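Local structure of methyl-coenzyme M reductase subunit gamma (Methanosarcina barkeri, 1E6Y) at residues R17-L25 with F100-N108. The protein forms, with the alpha and beta subunits, methyl-coenzyme M reductase, the nickel F430 enzyme that releases methane in the final step of methanogenesis. Residues are numbered along the deposited sequence; the frame is centred on the assembly and turned at random.
Sequences RRKHMSGKL and FRSYFAAIN
F100 and M21 bury the most surface of any residues in the contact between helix segments 17-22 and 100-108, whose axes run at 37° and approach to 7.6 Å. The F100 ring lies between two side chains. R17 covers one face with its aliphatic chain, CG standing 3.7 Å from the F100 ring centroid in a CH-pi contact; Y103 of the same helix meets the opposite face near its rim. Because R17 is extended from CG to NE, its guanidinium lies over the ring's rim near CE1, tilted 27° from it, and reaches the backbone O of T213 and a backbone group of another chain. M21 enters at the edge of F100, its SD 3.8 Å from F100 CE2, a Met-aromatic contact. A bend at the last torsion (chi3 87°) carries the methyl CE to Y103 CD2 at 3.8 Å, while SD makes a second, oblique Met-aromatic contact with the Y103 ring. Y103 OH also hydrogen-bonds D333 of the beta subunit, which helix 98-108 faces. Further along, N108 ND2 donates to M21 O at 3.0 Å, from above the carbonyl plane, and to F104 O, in plane on a lone pair. With an alanine here, M21 O, which I107 flanks with carbon atoms, would probably lose this donor. Helix 12-22 closes there in a Schellman motif at G23. The chemistry is thus divided: aromatic, sulfur and aliphatic groups supply most of the buried area, while one amide serves a carbonyl on each helix and links their C-terminal ends.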
ATOM      1  N   ARG C  17     -29.379   7.507 -38.709  1.00 13.79           N
ATOM      2  CA  ARG C  17     -28.448   8.084 -37.726  1.00 13.38           C
ATOM      3  C   ARG C  17     -28.321   9.590 -37.878  1.00 13.48           C
ATOM      4  O   ARG C  17     -28.463  10.327 -36.900  1.00 13.40           O
ATOM      5  CB  ARG C  17     -27.090   7.399 -37.841  1.00 13.46           C
ATOM      6  CG  ARG C  17     -27.147   5.999 -37.238  1.00 12.29           C
ATOM      7  CD  ARG C  17     -25.841   5.253 -37.461  1.00 12.79           C
ATOM      8  NE  ARG C  17     -25.945   3.951 -36.794  1.00 12.48           N
ATOM      9  CZ  ARG C  17     -24.922   3.186 -36.449  1.00 12.98           C
ATOM     10  NH1 ARG C  17     -25.203   2.018 -35.859  1.00 12.45           N
ATOM     11  NH2 ARG C  17     -23.667   3.532 -36.684  1.00 13.29           N
ATOM     12  N   ARG C  18     -28.156  10.085 -39.113  1.00 13.42           N
ATOM     13  CA  ARG C  18     -28.178  11.537 -39.304  1.00 13.60           C
ATOM     14  C   ARG C  18     -29.472  12.219 -38.928  1.00 13.36           C
ATOM     15  O   ARG C  18     -29.456  13.353 -38.429  1.00 13.26           O
ATOM     16  CB  ARG C  18     -27.796  11.856 -40.757  1.00 13.94           C
ATOM     17  CG  ARG C  18     -26.360  11.474 -41.081  1.00 14.83           C
ATOM     18  CD  ARG C  18     -25.956  12.047 -42.438  1.00 15.67           C
ATOM     19  NE  ARG C  18     -26.517  11.238 -43.525  1.00 16.43           N
ATOM     20  CZ  ARG C  18     -25.936  10.170 -44.040  1.00 17.17           C
ATOM     21  NH1 ARG C  18     -26.547   9.517 -45.032  1.00 17.67           N
ATOM     22  NH2 ARG C  18     -24.761   9.708 -43.627  1.00 17.60           N
ATOM     23  N   LYS C  19     -30.601  11.542 -39.119  1.00 14.18           N
ATOM     24  CA  LYS C  19     -31.890  12.081 -38.688  1.00 13.90           C
ATOM     25  C   LYS C  19     -31.952  12.248 -37.170  1.00 13.87           C
ATOM     26  O   LYS C  19     -32.384  13.285 -36.668  1.00 13.81           O
ATOM     27  CB  LYS C  19     -33.032  11.175 -39.150  1.00 14.88           C
ATOM     28  CG  LYS C  19     -33.397  11.343 -40.611  1.00 15.94           C
ATOM     29  CD  LYS C  19     -34.547  10.433 -40.993  1.00 17.30           C
ATOM     30  CE  LYS C  19     -34.870  10.555 -42.471  1.00 18.04           C
ATOM     31  NZ  LYS C  19     -35.993   9.661 -42.857  1.00 18.32           N
ATOM     32  N   HIS C  20     -31.474  11.238 -36.447  1.00 13.80           N
ATOM     33  CA  HIS C  20     -31.458  11.270 -34.988  1.00 13.49           C
ATOM     34  C   HIS C  20     -30.503  12.334 -34.453  1.00 13.53           C
ATOM     35  O   HIS C  20     -30.869  13.122 -33.584  1.00 13.29           O
ATOM     36  CB  HIS C  20     -31.071   9.893 -34.435  1.00 13.30           C
ATOM     37  CG  HIS C  20     -32.132   8.853 -34.619  1.00 13.63           C
ATOM     38  ND1 HIS C  20     -32.263   7.765 -33.781  1.00 13.01           N
ATOM     39  CD2 HIS C  20     -33.128   8.743 -35.531  1.00 13.30           C
ATOM     40  CE1 HIS C  20     -33.293   7.033 -34.170  1.00 13.71           C
ATOM     41  NE2 HIS C  20     -33.835   7.606 -35.228  1.00 13.44           N
ATOM     42  N   MET C  21     -29.301  12.393 -35.023  1.00 14.23           N
ATOM     43  CA  MET C  21     -28.296  13.363 -34.598  1.00 14.04           C
ATOM     44  C   MET C  21     -28.740  14.799 -34.855  1.00 14.39           C
ATOM     45  O   MET C  21     -28.566  15.669 -34.001  1.00 15.01           O
ATOM     46  CB  MET C  21     -26.972  13.105 -35.315  1.00 14.08           C
ATOM     47  CG  MET C  21     -26.313  11.790 -34.942  1.00 14.17           C
ATOM     48  SD  MET C  21     -24.761  11.541 -35.809  1.00 14.37           S
ATOM     49  CE  MET C  21     -23.608  12.373 -34.703  1.00 14.84           C
ATOM     50  N   SER C  22     -29.326  15.040 -36.025  1.00 14.59           N
ATOM     51  CA  SER C  22     -29.760  16.382 -36.404  1.00 15.19           C
ATOM     52  C   SER C  22     -31.122  16.752 -35.819  1.00 15.57           C
ATOM     53  O   SER C  22     -31.569  17.892 -35.950  1.00 15.62           O
ATOM     54  CB  SER C  22     -29.798  16.517 -37.928  1.00 15.24           C
ATOM     55  OG  SER C  22     -30.803  15.693 -38.489  1.00 16.10           O
ATOM     56  N   GLY C  23     -31.795  15.777 -35.212  1.00 16.01           N
ATOM     57  CA  GLY C  23     -33.084  16.035 -34.590  1.00 16.90           C
ATOM     58  C   GLY C  23     -34.232  16.163 -35.576  1.00 17.50           C
ATOM     59  O   GLY C  23     -35.316  16.624 -35.220  1.00 17.97           O
ATOM     60  N   LYS C  24     -33.999  15.750 -36.817  1.00 17.81           N
ATOM     61  CA  LYS C  24     -35.042  15.752 -37.835  1.00 18.95           C
ATOM     62  C   LYS C  24     -35.829  14.447 -37.768  1.00 18.31           C
ATOM     63  O   LYS C  24     -35.552  13.494 -38.497  1.00 18.72           O
ATOM     64  CB  LYS C  24     -34.418  15.956 -39.216  1.00 19.95           C
ATOM     65  CG  LYS C  24     -33.797  17.338 -39.378  1.00 22.53           C
ATOM     66  CD  LYS C  24     -33.053  17.492 -40.691  1.00 25.10           C
ATOM     67  CE  LYS C  24     -32.414  18.872 -40.777  1.00 26.45           C
ATOM     68  NZ  LYS C  24     -31.799  19.138 -42.110  1.00 28.02           N
ATOM     69  N   LEU C  25     -36.760  14.395 -36.822  1.00 18.00           N
ATOM     70  CA  LEU C  25     -37.474  13.172 -36.485  1.00 18.16           C
ATOM     71  C   LEU C  25     -38.965  13.348 -36.731  1.00 18.29           C
ATOM     72  O   LEU C  25     -39.577  14.283 -36.216  1.00 18.61           O
ATOM     73  CB  LEU C  25     -37.246  12.822 -35.011  1.00 17.98           C
ATOM     74  CG  LEU C  25     -35.810  12.559 -34.562  1.00 17.85           C
ATOM     75  CD1 LEU C  25     -35.722  12.609 -33.047  1.00 17.26           C
ATOM     76  CD2 LEU C  25     -35.361  11.208 -35.080  1.00 17.04           C
ATOM     77  N   PHE C 100     -26.838   6.977 -30.272  1.00 11.70           N
ATOM     78  CA  PHE C 100     -27.515   7.927 -31.139  1.00 11.61           C
ATOM     79  C   PHE C 100     -28.685   8.637 -30.483  1.00 11.84           C
ATOM     80  O   PHE C 100     -28.995   9.771 -30.852  1.00 11.94           O
ATOM     81  CB  PHE C 100     -27.921   7.261 -32.451  1.00 12.60           C
ATOM     82  CG  PHE C 100     -26.757   6.998 -33.353  1.00 12.53           C
ATOM     83  CD1 PHE C 100     -26.017   5.826 -33.219  1.00 12.65           C
ATOM     84  CD2 PHE C 100     -26.284   8.000 -34.197  1.00 12.54           C
ATOM     85  CE1 PHE C 100     -24.812   5.661 -33.901  1.00 13.01           C
ATOM     86  CE2 PHE C 100     -25.080   7.845 -34.888  1.00 13.07           C
ATOM     87  CZ  PHE C 100     -24.341   6.675 -34.737  1.00 13.11           C
ATOM     88  N   ARG C 101     -29.233   8.052 -29.417  1.00 11.62           N
ATOM     89  CA  ARG C 101     -30.061   8.842 -28.518  1.00 11.12           C
ATOM     90  C   ARG C 101     -29.229   9.916 -27.802  1.00 11.37           C
ATOM     91  O   ARG C 101     -29.684  11.034 -27.622  1.00 10.58           O
ATOM     92  CB  ARG C 101     -30.733   7.974 -27.459  1.00 11.79           C
ATOM     93  CG  ARG C 101     -31.866   7.088 -27.989  1.00 12.05           C
ATOM     94  CD  ARG C 101     -32.676   6.647 -26.778  1.00 11.42           C
ATOM     95  NE  ARG C 101     -33.755   5.710 -27.062  1.00 12.83           N
ATOM     96  CZ  ARG C 101     -35.009   6.061 -27.328  1.00 13.20           C
ATOM     97  NH1 ARG C 101     -35.375   7.329 -27.342  1.00 13.33           N
ATOM     98  NH2 ARG C 101     -35.869   5.062 -27.545  1.00 13.29           N
ATOM     99  N   SER C 102     -28.024   9.557 -27.375  1.00 11.39           N
ATOM    100  CA  SER C 102     -27.164  10.503 -26.676  1.00 11.17           C
ATOM    101  C   SER C 102     -26.699  11.647 -27.577  1.00 10.88           C
ATOM    102  O   SER C 102     -26.654  12.801 -27.141  1.00 10.66           O
ATOM    103  CB  SER C 102     -25.962   9.776 -26.077  1.00 10.69           C
ATOM    104  OG  SER C 102     -26.365   9.009 -24.958  1.00 11.60           O
ATOM    105  N   TYR C 103     -26.411  11.334 -28.841  1.00 11.14           N
ATOM    106  CA  TYR C 103     -26.058  12.356 -29.830  1.00 11.73           C
ATOM    107  C   TYR C 103     -27.239  13.281 -30.077  1.00 11.78           C
ATOM    108  O   TYR C 103     -27.082  14.496 -30.143  1.00 11.52           O
ATOM    109  CB  TYR C 103     -25.643  11.716 -31.160  1.00 11.86           C
ATOM    110  CG  TYR C 103     -24.446  10.800 -31.076  1.00 11.96           C
ATOM    111  CD1 TYR C 103     -23.499  10.935 -30.057  1.00 11.91           C
ATOM    112  CD2 TYR C 103     -24.296   9.749 -31.977  1.00 10.90           C
ATOM    113  CE1 TYR C 103     -22.439  10.034 -29.935  1.00 11.46           C
ATOM    114  CE2 TYR C 103     -23.248   8.844 -31.862  1.00 11.62           C
ATOM    115  CZ  TYR C 103     -22.325   8.988 -30.839  1.00 11.73           C
ATOM    116  OH  TYR C 103     -21.320   8.057 -30.710  1.00 11.76           O
ATOM    117  N   PHE C 104     -28.421  12.688 -30.225  1.00 12.10           N
ATOM    118  CA  PHE C 104     -29.663  13.441 -30.343  1.00 12.20           C
ATOM    119  C   PHE C 104     -29.801  14.473 -29.217  1.00 11.97           C
ATOM    120  O   PHE C 104     -30.070  15.648 -29.473  1.00 11.84           O
ATOM    121  CB  PHE C 104     -30.853  12.471 -30.334  1.00 13.28           C
ATOM    122  CG  PHE C 104     -32.176  13.124 -30.048  1.00 14.00           C
ATOM    123  CD1 PHE C 104     -32.787  13.941 -30.997  1.00 14.57           C
ATOM    124  CD2 PHE C 104     -32.803  12.936 -28.820  1.00 14.94           C
ATOM    125  CE1 PHE C 104     -34.003  14.564 -30.725  1.00 15.45           C
ATOM    126  CE2 PHE C 104     -34.020  13.555 -28.539  1.00 16.15           C
ATOM    127  CZ  PHE C 104     -34.620  14.370 -29.493  1.00 15.69           C
ATOM    128  N   ALA C 105     -29.570  14.036 -27.982  1.00 11.91           N
ATOM    129  CA  ALA C 105     -29.716  14.903 -26.816  1.00 12.08           C
ATOM    130  C   ALA C 105     -28.636  15.981 -26.768  1.00 11.77           C
ATOM    131  O   ALA C 105     -28.943  17.162 -26.610  1.00 12.30           O
ATOM    132  CB  ALA C 105     -29.688  14.072 -25.535  1.00 12.12           C
ATOM    133  N   ALA C 106     -27.388  15.581 -26.999  1.00 11.86           N
ATOM    134  CA  ALA C 106     -26.248  16.497 -26.923  1.00 11.97           C
ATOM    135  C   ALA C 106     -26.300  17.600 -27.982  1.00 11.89           C
ATOM    136  O   ALA C 106     -25.922  18.743 -27.721  1.00 11.80           O
ATOM    137  CB  ALA C 106     -24.945  15.718 -27.053  1.00 11.52           C
ATOM    138  N   ILE C 107     -26.766  17.248 -29.178  1.00 12.10           N
ATOM    139  CA  ILE C 107     -26.772  18.171 -30.309  1.00 12.33           C
ATOM    140  C   ILE C 107     -27.976  19.119 -30.286  1.00 12.66           C
ATOM    141  O   ILE C 107     -27.852  20.289 -30.646  1.00 13.08           O
ATOM    142  CB  ILE C 107     -26.739  17.389 -31.652  1.00 12.69           C
ATOM    143  CG1 ILE C 107     -25.377  16.711 -31.815  1.00 12.53           C
ATOM    144  CG2 ILE C 107     -27.007  18.323 -32.834  1.00 12.66           C
ATOM    145  CD1 ILE C 107     -25.328  15.673 -32.919  1.00 12.33           C
ATOM    146  N   ASN C 108     -29.112  18.641 -29.785  1.00 12.88           N
ATOM    147  CA  ASN C 108     -30.372  19.358 -29.971  1.00 13.62           C
ATOM    148  C   ASN C 108     -30.960  19.993 -28.712  1.00 13.81           C
ATOM    149  O   ASN C 108     -31.906  20.781 -28.800  1.00 14.41           O
ATOM    150  CB  ASN C 108     -31.406  18.431 -30.611  1.00 14.14           C
ATOM    151  CG  ASN C 108     -30.981  17.957 -31.983  1.00 14.63           C
ATOM    152  OD1 ASN C 108     -30.969  18.731 -32.938  1.00 16.27           O
ATOM    153  ND2 ASN C 108     -30.593  16.693 -32.081  1.00 14.48           N
TER